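Local coordinates for endo-1,4-beta-xylanase (Uncultured bacterium, PDB 7AX7), which uses a bound cobalt ion to cleave acetyl groups from acetylated xylan, as the CE4 deacetylase domain of a multidomain xylanase, at residues S19-I24 against Q163-I168; L123-E128 against V137-G142; G171-N174 against T178-T181. All blocks are in the same frame, centred on the assembly; numbering follows the deposited sequence.

How the contacts relate
Helix 159-174 ties the three contacts together. Contact 1 packs its middle against helix 16-28, and contact 3 packs its last turn against F179 of strand 177-179, with centres about 13 Å apart. Contact 2, about 14 Å from the centre of contact 1, lies on the other flank: V137 CG2 approaches A164 O to 3.5 Å and A140 CB meets I168 CD1 at 3.6 Å. Contacts 2 and 3, with centres about 15 Å apart, meet where L141 CD2 touches L172 CD2. The cobalt ion is held by D12, H62 and H66. The side chain of I124 in contact 2 is about 13 Å from it, so this contact lies well outside the ion's coordination sphere.

Contact 1. Residues S19-I24 against Q163-I168; sequences SDVLDI and QALPQI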
loop_
_atom_site.group_PDB
_atom_site.type_symbol
_atom_site.label_atom_id
_atom_site.label_comp_id
_atom_site.label_asym_id
_atom_site.label_seq_id
_atom_site.Cartn_x
_atom_site.Cartn_y
_atom_site.Cartn_z
ATOM N N SER A 19 -13.112 3.332 -3.988
ATOM C CA SER A 19 -14.292 3.624 -3.178
ATOM C C SER A 19 -14.973 2.346 -2.712
ATOM O O SER A 19 -15.521 2.296 -1.604
ATOM C CB SER A 19 -15.271 4.494 -3.965
ATOM O OG SER A 19 -14.681 5.744 -4.258
ATOM N N ASP A 20 -14.961 1.305 -3.547
ATOM C CA ASP A 20 -15.540 0.027 -3.143
ATOM C C ASP A 20 -14.683 -0.648 -2.081
ATOM O O ASP A 20 -15.211 -1.303 -1.172
ATOM C CB ASP A 20 -15.703 -0.886 -4.360
ATOM C CG ASP A 20 -16.642 -0.304 -5.409
ATOM O OD1 ASP A 20 -17.726 0.200 -5.043
ATOM O OD2 ASP A 20 -16.291 -0.351 -6.601
ATOM N N VAL A 21 -13.356 -0.521 -2.195
ATOM C CA VAL A 21 -12.484 -1.036 -1.149
ATOM C C VAL A 21 -12.793 -0.331 0.166
ATOM O O VAL A 21 -12.936 -0.973 1.217
ATOM C CB VAL A 21 -11.003 -0.883 -1.561
ATOM C CG1 VAL A 21 -10.064 -1.238 -0.404
ATOM C CG2 VAL A 21 -10.690 -1.752 -2.790
ATOM N N LEU A 22 -12.953 0.997 0.118
ATOM C CA LEU A 22 -13.216 1.769 1.330
ATOM C C LEU A 22 -14.540 1.372 1.973
ATOM O O LEU A 22 -14.634 1.267 3.203
ATOM C CB LEU A 22 -13.214 3.261 1.003
ATOM C CG LEU A 22 -11.874 3.871 0.580
ATOM C CD1 LEU A 22 -12.112 5.303 0.164
ATOM C CD2 LEU A 22 -10.831 3.779 1.715
ATOM N N ASP A 23 -15.584 1.195 1.158
ATOM C CA ASP A 23 -16.868 0.744 1.684
ATOM C C ASP A 23 -16.690 -0.494 2.545
ATOM O O ASP A 23 -17.269 -0.596 3.632
ATOM C CB ASP A 23 -17.839 0.449 0.539
ATOM C CG ASP A 23 -18.319 1.705 -0.171
ATOM O OD1 ASP A 23 -18.116 2.822 0.357
ATOM O OD2 ASP A 23 -18.898 1.562 -1.268
ATOM N N ILE A 24 -15.868 -1.438 2.078
ATOM C CA ILE A 24 -15.661 -2.688 2.803
ATOM C C ILE A 24 -14.818 -2.450 4.055
ATOM O O ILE A 24 -15.140 -2.938 5.146
ATOM C CB ILE A 24 -15.022 -3.731 1.869
ATOM C CG1 ILE A 24 -16.019 -4.150 0.782
ATOM C CG2 ILE A 24 -14.484 -4.926 2.662
ATOM C CD1 ILE A 24 -15.350 -4.796 -0.445
ATOM N N GLN A 163 -14.261 -8.228 -4.542
ATOM C CA GLN A 163 -15.041 -9.399 -4.154
ATOM C C GLN A 163 -14.325 -10.213 -3.084
ATOM O O GLN A 163 -14.963 -10.752 -2.176
ATOM C CB GLN A 163 -15.330 -10.277 -5.375
ATOM C CG GLN A 163 -16.301 -9.679 -6.364
ATOM C CD GLN A 163 -16.381 -10.493 -7.653
ATOM O OE1 GLN A 163 -15.486 -10.427 -8.509
ATOM N NE2 GLN A 163 -17.443 -11.273 -7.788
ATOM N N ALA A 164 -12.998 -10.302 -3.173
ATOM C CA ALA A 164 -12.219 -11.126 -2.253
ATOM C C ALA A 164 -12.084 -10.497 -0.873
ATOM O O ALA A 164 -11.957 -11.220 0.117
ATOM C CB ALA A 164 -10.829 -11.378 -2.836
ATOM N N LEU A 165 -12.113 -9.168 -0.782
ATOM C CA LEU A 165 -11.718 -8.511 0.460
ATOM C C LEU A 165 -12.575 -8.889 1.675
ATOM O O LEU A 165 -12.005 -9.051 2.770
ATOM C CB LEU A 165 -11.708 -6.993 0.235
ATOM C CG LEU A 165 -11.129 -6.152 1.375
ATOM C CD1 LEU A 165 -9.685 -6.547 1.677
ATOM C CD2 LEU A 165 -11.215 -4.673 1.049
ATOM N N PRO A 166 -13.902 -9.045 1.582
ATOM C CA PRO A 166 -14.648 -9.393 2.804
ATOM C C PRO A 166 -14.211 -10.706 3.431
ATOM O O PRO A 166 -14.044 -10.758 4.656
ATOM C CB PRO A 166 -16.107 -9.418 2.323
ATOM C CG PRO A 166 -16.118 -8.360 1.242
ATOM C CD PRO A 166 -14.815 -8.638 0.498
ATOM N N GLN A 167 -14.007 -11.765 2.633
ATOM C CA GLN A 167 -13.515 -13.025 3.191
ATOM C C GLN A 167 -12.140 -12.853 3.817
ATOM O O GLN A 167 -11.829 -13.483 4.835
ATOM C CB GLN A 167 -13.445 -14.113 2.117
ATOM C CG GLN A 167 -14.781 -14.683 1.645
ATOM C CD GLN A 167 -14.627 -15.605 0.421
ATOM O OE1 GLN A 167 -14.916 -15.207 -0.710
ATOM N NE2 GLN A 167 -14.173 -16.835 0.653
ATOM N N ILE A 168 -11.281 -12.051 3.189
ATOM C CA ILE A 168 -9.935 -11.852 3.718
ATOM C C ILE A 168 -9.997 -11.227 5.108
ATOM O O ILE A 168 -9.360 -11.711 6.049
ATOM C CB ILE A 168 -9.085 -11.003 2.753
ATOM C CG1 ILE A 168 -8.830 -11.766 1.444
ATOM C CG2 ILE A 168 -7.739 -10.607 3.432
ATOM C CD1 ILE A 168 -8.235 -10.900 0.318
#
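L165 is the main bump of this contact: its methyl CD2 fits into the notch between V21 and I24, about one helical turn apart on 19-24. On one wall V21 CG1 stands 3.9 Å from L165 CD2; on the other, I24 CG2 comes to 3.7 Å from the same methyl and 3.8 Å from L165 CG. L165 is carried there by a first torsion that sets CG opposite its backbone N (chi1 -172°). The side chains of V21 and L165 cross at about a right angle. These are neighbouring helices of the NodB-homology fold: helix 16-28 follows strand 4-11 and helix 159-174 follows strand 148-153, two strands that pair in parallel, and accordingly the short axes run nearly the same way, crossing at -21° and 9.9 Å apart. A second bump points in the reverse direction. I24 CD1 lies against the ring of P166, 4.0 Å from P166 CD, and the two side chains again cross about perpendicularly. Backbone bonds to the preceding turn are missing at P166, which has no N-H, and at Q167, where the helix kinks. V162 adds a further apolar surface against V21 and I24, and L25 touches L165.

Contact 2. Residues L123-E128 against V137-G142; sequences LINDSE and VNNALG. Unlike the reference sequence in segment 123-128: S127 (reference Trp).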
loop_
_atom_site.group_PDB
_atom_site.type_symbol
_atom_site.label_atom_id
_atom_site.label_comp_id
_atom_site.label_asym_id
_atom_site.label_seq_id
_atom_site.Cartn_x
_atom_site.Cartn_y
_atom_site.Cartn_z
ATOM N N LEU A 123 3.025 -10.568 -2.173
ATOM C CA LEU A 123 2.079 -10.411 -3.270
ATOM C C LEU A 123 1.030 -11.508 -3.210
ATOM O O LEU A 123 1.312 -12.638 -2.802
ATOM C CB LEU A 123 2.784 -10.474 -4.625
ATOM C CG LEU A 123 4.077 -9.688 -4.831
ATOM C CD1 LEU A 123 4.591 -9.877 -6.259
ATOM C CD2 LEU A 123 3.854 -8.224 -4.514
ATOM N N ILE A 124 -0.197 -11.166 -3.603
ATOM C CA ILE A 124 -1.255 -12.157 -3.745
ATOM C C ILE A 124 -1.672 -12.322 -5.200
ATOM O O ILE A 124 -2.689 -12.957 -5.477
ATOM C CB ILE A 124 -2.469 -11.834 -2.855
ATOM C CG1 ILE A 124 -3.269 -10.678 -3.432
ATOM C CG2 ILE A 124 -2.023 -11.526 -1.410
ATOM C CD1 ILE A 124 -4.686 -10.601 -2.880
ATOM N N ASN A 125 -0.899 -11.766 -6.135
ATOM C CA ASN A 125 -1.119 -11.937 -7.574
ATOM C C ASN A 125 -2.511 -11.474 -7.991
ATOM O O ASN A 125 -3.158 -12.102 -8.830
ATOM C CB ASN A 125 -0.894 -13.390 -8.016
ATOM C CG ASN A 125 0.329 -14.028 -7.370
ATOM O OD1 ASN A 125 0.248 -15.143 -6.844
ATOM N ND2 ASN A 125 1.467 -13.332 -7.410
ATOM N N ASP A 126 -2.976 -10.361 -7.418
ATOM C CA ASP A 126 -4.284 -9.806 -7.754
ATOM C C ASP A 126 -4.186 -8.688 -8.787
ATOM O O ASP A 126 -5.002 -7.756 -8.781
ATOM C CB ASP A 126 -5.003 -9.308 -6.502
ATOM C CG ASP A 126 -4.465 -7.983 -6.006
ATOM O OD1 ASP A 126 -3.235 -7.785 -6.052
ATOM O OD2 ASP A 126 -5.276 -7.135 -5.586
ATOM N N SER A 127 -3.185 -8.754 -9.669
ATOM C CA SER A 127 -3.108 -7.840 -10.799
ATOM C C SER A 127 -3.593 -8.475 -12.098
ATOM O O SER A 127 -3.863 -7.751 -13.060
ATOM C CB SER A 127 -1.670 -7.319 -10.973
ATOM O OG SER A 127 -0.800 -8.303 -11.513
ATOM N N GLU A 128 -3.734 -9.797 -12.133
ATOM C CA GLU A 128 -4.157 -10.535 -13.315
ATOM C C GLU A 128 -5.561 -11.086 -13.091
ATOM O O GLU A 128 -5.830 -11.712 -12.057
ATOM C CB GLU A 128 -3.180 -11.675 -13.609
ATOM C CG GLU A 128 -3.324 -12.290 -14.982
ATOM C CD GLU A 128 -2.182 -11.905 -15.903
ATOM O OE1 GLU A 128 -2.277 -10.851 -16.570
ATOM O OE2 GLU A 128 -1.180 -12.653 -15.944
ATOM N N VAL A 137 -8.407 -14.663 -2.075
ATOM C CA VAL A 137 -8.708 -14.908 -0.667
ATOM C C VAL A 137 -7.654 -15.823 -0.056
ATOM O O VAL A 137 -7.044 -15.502 0.969
ATOM C CB VAL A 137 -10.123 -15.506 -0.520
ATOM C CG1 VAL A 137 -10.345 -16.042 0.892
ATOM C CG2 VAL A 137 -11.207 -14.479 -0.906
ATOM N N ASN A 138 -7.419 -16.981 -0.684
ATOM C CA ASN A 138 -6.533 -17.975 -0.082
ATOM C C ASN A 138 -5.085 -17.491 -0.049
ATOM O O ASN A 138 -4.359 -17.762 0.912
ATOM C CB ASN A 138 -6.654 -19.307 -0.826
ATOM C CG ASN A 138 -8.026 -19.943 -0.648
ATOM O OD1 ASN A 138 -8.731 -19.653 0.317
ATOM N ND2 ASN A 138 -8.410 -20.802 -1.578
ATOM N N ASN A 139 -4.649 -16.761 -1.079
ATOM C CA ASN A 139 -3.287 -16.234 -1.065
ATOM C C ASN A 139 -3.094 -15.241 0.078
ATOM O O ASN A 139 -2.055 -15.246 0.745
ATOM C CB ASN A 139 -2.952 -15.594 -2.415
ATOM C CG ASN A 139 -2.827 -16.620 -3.530
ATOM O OD1 ASN A 139 -2.752 -17.824 -3.270
ATOM N ND2 ASN A 139 -2.796 -16.151 -4.774
ATOM N N ALA A 140 -4.084 -14.383 0.324
ATOM C CA ALA A 140 -3.977 -13.428 1.422
ATOM C C ALA A 140 -3.968 -14.138 2.772
ATOM O O ALA A 140 -3.154 -13.816 3.647
ATOM C CB ALA A 140 -5.122 -12.412 1.352
ATOM N N LEU A 141 -4.875 -15.104 2.962
ATOM C CA LEU A 141 -4.926 -15.833 4.224
ATOM C C LEU A 141 -3.661 -16.651 4.453
ATOM O O LEU A 141 -3.207 -16.788 5.597
ATOM C CB LEU A 141 -6.159 -16.739 4.262
ATOM C CG LEU A 141 -7.500 -16.000 4.301
ATOM C CD1 LEU A 141 -8.673 -16.972 4.256
ATOM C CD2 LEU A 141 -7.586 -15.133 5.531
ATOM N N GLY A 142 -3.081 -17.202 3.383
ATOM C CA GLY A 142 -1.868 -17.979 3.519
ATOM C C GLY A 142 -0.620 -17.145 3.712
ATOM O O GLY A 142 0.394 -17.670 4.171
HETATM O O HOH W 1 -2.218 -17.467 -7.126
#
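I124 and N139 meet CB to CB at 3.8 Å, and their first torsions turn the rest of each side chain to its task. In I124, CG1 sits between backbone N and carbonyl carbon (chi1 75°), which leaves CG2 facing helix 137-142; in N139, CG lies anti to its own carbonyl carbon and swings the amide out toward the loop. N139 ND2 then donates to I124 O at 3.3 Å, a long but nearly straight bond (171° at the hydrogen). The acceptor lies close to the amide plane of N139, whereas the donor stands well above the carbonyl plane, 52° out of it. I124 CG2 packs against A140, 3.9 Å from A140 N and 4.2 Å from A140 CB. A water accepts from N139 ND2 at 2.8 Å and donates weakly to N125 OD1. Putting a leucine in place of N139 would probably leave I124 O without this donor and deprive the water of its closer partner. Farther along the loop D126 OD1 bonds H153 ND1, consistent with the Asp-His pairing of CE4 enzymes. Chemically, one amide nitrogen serves both a loop carbonyl and a water, linking loop to helix by one long direct bond and a water bridge beside an apolar patch.

Contact 3. Residues G171-N174 against T178-T181; sequences GLKN and TFVT
F179 meets L172 and K173 at the return of a beta-alpha-beta crossover: helix 159-174, which follows strand 148-153, turns back into strand 177-179, and both strands run parallel to strand 4-11 in the sheet of the NodB-homology fold. The nearest CA atoms of the two segments, K173 CA and T178 CA, are 6.7 Å apart, and the contact itself is made by side chains.

The apolar packing comes first. The far end of the F179 ring reaches L172, with F179 CZ 3.6 Å from L172 CB, an approach oblique to the ring. L172 CD1 lies 3.8 Å from F179 CE1 and equally far from F179 CZ, so the leucine meets that end of the ring through two of its carbons. In F179 the CG is placed opposite the carbonyl carbon (chi1 -69°), and this carries the ring from the strand toward the helix. V30 and L8 also touch F179.

Polar interactions across the two segments are absent, and the polar groups turn to others. K173 NZ donates to Y28 O, at the end of helix 16-28, its chain extended beyond CG. T178 takes backbone bonds with K4 and I6, joining the strand to strand 4-11. The T181 side chain caps a backbone N of helix 182-189, and T181 N bonds E184 OE1.

The remaining touch is aliphatic against aromatic edge: the K173 side chain runs about perpendicular to that of F179 and puts K173 CG at the ring edge, near its plane, 3.9 Å from F179 CE2.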
loop_
_atom_site.group_PDB
_atom_site.type_symbol
_atom_site.label_atom_id
_atom_site.label_comp_id
_atom_site.label_asym_id
_atom_site.label_seq_id
_atom_site.Cartn_x
_atom_site.Cartn_y
_atom_site.Cartn_z
ATOM N N GLY A 171 -11.657 -13.524 7.670
ATOM C CA GLY A 171 -10.833 -14.684 7.972
ATOM C C GLY A 171 -9.636 -14.346 8.841
ATOM O O GLY A 171 -9.254 -15.125 9.720
ATOM N N LEU A 172 -9.029 -13.181 8.613
ATOM C CA LEU A 172 -7.868 -12.816 9.416
ATOM C C LEU A 172 -8.278 -12.470 10.846
ATOM O O LEU A 172 -7.579 -12.829 11.802
ATOM C CB LEU A 172 -7.109 -11.667 8.743
ATOM C CG LEU A 172 -6.373 -12.087 7.454
ATOM C CD1 LEU A 172 -5.769 -10.900 6.734
ATOM C CD2 LEU A 172 -5.307 -13.122 7.753
ATOM N N LYS A 173 -9.405 -11.773 11.017
ATOM C CA LYS A 173 -9.936 -11.555 12.360
ATOM C C LYS A 173 -10.220 -12.882 13.053
ATOM O O LYS A 173 -9.901 -13.058 14.236
ATOM C CB LYS A 173 -11.212 -10.707 12.299
ATOM C CG LYS A 173 -10.982 -9.269 11.877
ATOM C CD LYS A 173 -12.203 -8.401 12.156
ATOM C CE LYS A 173 -11.959 -6.958 11.722
ATOM N NZ LYS A 173 -12.790 -6.002 12.507
ATOM N N ASN A 174 -10.816 -13.830 12.324
ATOM C CA ASN A 174 -11.083 -15.155 12.875
ATOM C C ASN A 174 -9.803 -15.836 13.345
ATOM O O ASN A 174 -9.842 -16.695 14.232
ATOM C CB ASN A 174 -11.796 -16.001 11.820
ATOM C CG ASN A 174 -12.171 -17.378 12.324
ATOM O OD1 ASN A 174 -11.516 -18.361 11.995
ATOM N ND2 ASN A 174 -13.233 -17.454 13.121
ATOM N N THR A 178 -4.938 -8.305 13.982
ATOM C CA THR A 178 -5.382 -6.931 14.140
ATOM C C THR A 178 -4.830 -6.136 12.968
ATOM O O THR A 178 -3.642 -6.248 12.655
ATOM C CB THR A 178 -4.892 -6.349 15.467
ATOM O OG1 THR A 178 -5.554 -7.016 16.556
ATOM C CG2 THR A 178 -5.171 -4.848 15.529
ATOM N N PHE A 179 -5.678 -5.353 12.313
ATOM C CA PHE A 179 -5.264 -4.623 11.123
ATOM C C PHE A 179 -4.681 -3.270 11.504
ATOM O O PHE A 179 -5.235 -2.555 12.344
ATOM C CB PHE A 179 -6.439 -4.442 10.162
ATOM C CG PHE A 179 -6.893 -5.721 9.533
ATOM C CD1 PHE A 179 -6.270 -6.205 8.399
ATOM C CD2 PHE A 179 -7.931 -6.452 10.090
ATOM C CE1 PHE A 179 -6.682 -7.400 7.824
ATOM C CE2 PHE A 179 -8.344 -7.639 9.522
ATOM C CZ PHE A 179 -7.727 -8.114 8.390
ATOM N N VAL A 180 -3.547 -2.931 10.886
ATOM C CA VAL A 180 -2.848 -1.682 11.156
ATOM C C VAL A 180 -2.369 -1.084 9.841
ATOM O O VAL A 180 -2.213 -1.781 8.836
ATOM C CB VAL A 180 -1.654 -1.886 12.114
ATOM C CG1 VAL A 180 -2.141 -2.368 13.497
ATOM C CG2 VAL A 180 -0.648 -2.875 11.522
ATOM N N THR A 181 -2.140 0.231 9.857
ATOM C CA THR A 181 -1.415 0.864 8.766
ATOM C C THR A 181 0.063 0.494 8.861
ATOM O O THR A 181 0.530 -0.041 9.871
ATOM C CB THR A 181 -1.572 2.387 8.803
ATOM O OG1 THR A 181 -0.885 2.915 9.953
ATOM C CG2 THR A 181 -3.055 2.796 8.864
#